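PDB 7JRM: F5/8 type C domain protein from Clostridium perfringens, which is part of ZmpB, probably an O-glycopeptidase, and carries a family 51 carbohydrate-binding module that probably helps recognise mucin glycans. Local coordinates for residues Asn235-Glu240 with Glu281-Glu286. Numbering follows the deposited sequence.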
loop_
_atom_site.group_PDB
_atom_site.type_symbol
_atom_site.label_atom_id
_atom_site.label_comp_id
_atom_site.label_asym_id
_atom_site.label_seq_id
_atom_site.Cartn_x
_atom_site.Cartn_y
_atom_site.Cartn_z
ATOM N N ASN A 235 -0.951 -11.375 2.233
ATOM C CA ASN A 235 0.472 -11.054 2.268
ATOM C C ASN A 235 1.287 -12.095 1.511
ATOM O O ASN A 235 2.260 -11.756 0.827
ATOM C CB ASN A 235 0.956 -10.951 3.715
ATOM C CG ASN A 235 1.250 -9.526 4.132
ATOM O OD1 ASN A 235 1.880 -8.767 3.394
ATOM N ND2 ASN A 235 0.798 -9.153 5.324
ATOM N N LYS A 236 0.901 -13.367 1.622
ATOM C CA LYS A 236 1.620 -14.428 0.925
ATOM C C LYS A 236 1.474 -14.297 -0.587
ATOM O O LYS A 236 2.449 -14.474 -1.326
ATOM C CB LYS A 236 1.116 -15.791 1.399
ATOM C CG LYS A 236 1.929 -16.973 0.899
ATOM C CD LYS A 236 1.384 -18.278 1.457
ATOM C CE LYS A 236 1.890 -19.473 0.668
ATOM N NZ LYS A 236 1.291 -19.534 -0.693
ATOM N N ALA A 237 0.267 -13.985 -1.062
ATOM C CA ALA A 237 0.050 -13.854 -2.499
ATOM C C ALA A 237 0.735 -12.618 -3.066
ATOM O O ALA A 237 1.213 -12.644 -4.206
ATOM C CB ALA A 237 -1.447 -13.817 -2.802
ATOM N N ILE A 238 0.798 -11.531 -2.292
ATOM C CA ILE A 238 1.433 -10.308 -2.776
ATOM C C ILE A 238 2.938 -10.508 -2.912
ATOM O O ILE A 238 3.542 -10.131 -3.923
ATOM C CB ILE A 238 1.103 -9.126 -1.846
ATOM C CG1 ILE A 238 -0.341 -8.669 -2.051
ATOM C CG2 ILE A 238 2.064 -7.970 -2.085
ATOM C CD1 ILE A 238 -0.798 -7.636 -1.047
ATOM N N GLU A 239 3.565 -11.105 -1.894
ATOM C CA GLU A 239 5.011 -11.304 -1.928
ATOM C C GLU A 239 5.419 -12.203 -3.089
ATOM O O GLU A 239 6.440 -11.960 -3.743
ATOM C CB GLU A 239 5.492 -11.890 -0.601
ATOM C CG GLU A 239 5.387 -10.936 0.577
ATOM C CD GLU A 239 5.875 -9.539 0.247
ATOM O OE1 GLU A 239 7.020 -9.403 -0.235
ATOM O OE2 GLU A 239 5.113 -8.575 0.469
ATOM N N GLU A 240 4.633 -13.247 -3.360
ATOM C CA GLU A 240 4.933 -14.112 -4.495
ATOM C C GLU A 240 4.648 -13.416 -5.819
ATOM O O GLU A 240 5.316 -13.696 -6.820
ATOM C CB GLU A 240 4.137 -15.413 -4.387
ATOM C CG GLU A 240 4.571 -16.303 -3.232
ATOM C CD GLU A 240 3.639 -17.479 -3.014
ATOM O OE1 GLU A 240 3.761 -18.148 -1.967
ATOM O OE2 GLU A 240 2.786 -17.735 -3.890
ATOM N N GLU A 281 -8.823 -12.653 -3.893
ATOM C CA GLU A 281 -9.448 -13.373 -4.998
ATOM C C GLU A 281 -9.109 -12.731 -6.337
ATOM O O GLU A 281 -8.870 -13.432 -7.327
ATOM C CB GLU A 281 -10.962 -13.432 -4.795
ATOM N N GLU A 282 -9.081 -11.398 -6.387
ATOM C CA GLU A 282 -8.729 -10.712 -7.627
ATOM C C GLU A 282 -7.258 -10.911 -7.968
ATOM O O GLU A 282 -6.911 -11.135 -9.134
ATOM C CB GLU A 282 -9.063 -9.225 -7.516
ATOM C CG GLU A 282 -8.308 -8.332 -8.491
ATOM C CD GLU A 282 -8.857 -8.405 -9.905
ATOM O OE1 GLU A 282 -9.933 -9.009 -10.099
ATOM O OE2 GLU A 282 -8.213 -7.853 -10.823
ATOM N N LEU A 283 -6.379 -10.838 -6.964
ATOM C CA LEU A 283 -4.956 -11.053 -7.207
ATOM C C LEU A 283 -4.690 -12.466 -7.710
ATOM O O LEU A 283 -3.870 -12.668 -8.613
ATOM C CB LEU A 283 -4.157 -10.775 -5.933
ATOM C CG LEU A 283 -2.655 -11.060 -5.977
ATOM C CD1 LEU A 283 -1.994 -10.333 -7.139
ATOM C CD2 LEU A 283 -1.999 -10.675 -4.660
ATOM N N ASN A 284 -5.376 -13.458 -7.136
ATOM C CA ASN A 284 -5.232 -14.828 -7.618
ATOM C C ASN A 284 -5.740 -14.971 -9.046
ATOM O O ASN A 284 -5.188 -15.754 -9.827
ATOM C CB ASN A 284 -5.975 -15.794 -6.696
ATOM C CG ASN A 284 -5.169 -16.160 -5.465
ATOM O OD1 ASN A 284 -3.940 -16.101 -5.472
ATOM N ND2 ASN A 284 -5.862 -16.541 -4.398
ATOM N N LYS A 285 -6.786 -14.224 -9.406
ATOM C CA LYS A 285 -7.328 -14.305 -10.759
ATOM C C LYS A 285 -6.343 -13.746 -11.779
ATOM O O LYS A 285 -6.100 -14.361 -12.824
ATOM C CB LYS A 285 -8.664 -13.566 -10.831
ATOM C CG LYS A 285 -9.215 -13.409 -12.238
ATOM C CD LYS A 285 -10.328 -12.374 -12.281
ATOM C CE LYS A 285 -10.806 -12.133 -13.703
ATOM N NZ LYS A 285 -9.725 -11.583 -14.567
ATOM N N GLU A 286 -5.766 -12.576 -11.494
ATOM C CA GLU A 286 -4.776 -12.002 -12.398
ATOM C C GLU A 286 -3.470 -12.783 -12.388
ATOM O O GLU A 286 -2.724 -12.734 -13.372
ATOM C CB GLU A 286 -4.510 -10.538 -12.037
ATOM C CG GLU A 286 -5.754 -9.659 -12.005
ATOM C CD GLU A 286 -6.481 -9.598 -13.339
ATOM O OE1 GLU A 286 -7.688 -9.279 -13.341
ATOM O OE2 GLU A 286 -5.850 -9.863 -14.386
#
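Apolar contact between Leu-283 and the pair Ala-237 and Ile-238 joins helix 232-242 to helix 273-288. A single methyl of the leucine does the touching: CD2 lies 3.7 Å from Ala-237 CB and, at the same 3.7 Å, from CG1 of Ile-238, so it rests against two consecutive residues of the facing helix. With CG anti to the backbone N (chi1 175°), Leu-283 extends towards that helix, and its side chain meets that of Ile-238 at about a right angle. Ile-238 offers the flank of its longer branch, the CG1 methylene, while Ala-237 directs its methyl toward the partner helix.

The polar fringe is thin. Asn-284 brings OD1 to 4.3 Å from Ala-237 CB, a loose van der Waals approach at the margin. Charged groups pair along their own helix: Lys-236 NZ donates to Glu-240 OE1 at 3.1 Å, arriving on the syn side of the carboxylate and 26° out of its plane.

The segment axes run 32° from parallel and come within 10.2 Å. Helix 251-270 packs against both helices, its Leu-268 touching Ile-238 and its Leu-257 touching Leu-283; the three lie in the chain between strands 215-224 and 330-332. With aliphatic groups alone in close contact between the two segments, their association rests on dispersion and on the shielding of Leu-283 and Ala-237, with a smaller share from Ile-238, without directional bonds to fix its geometry.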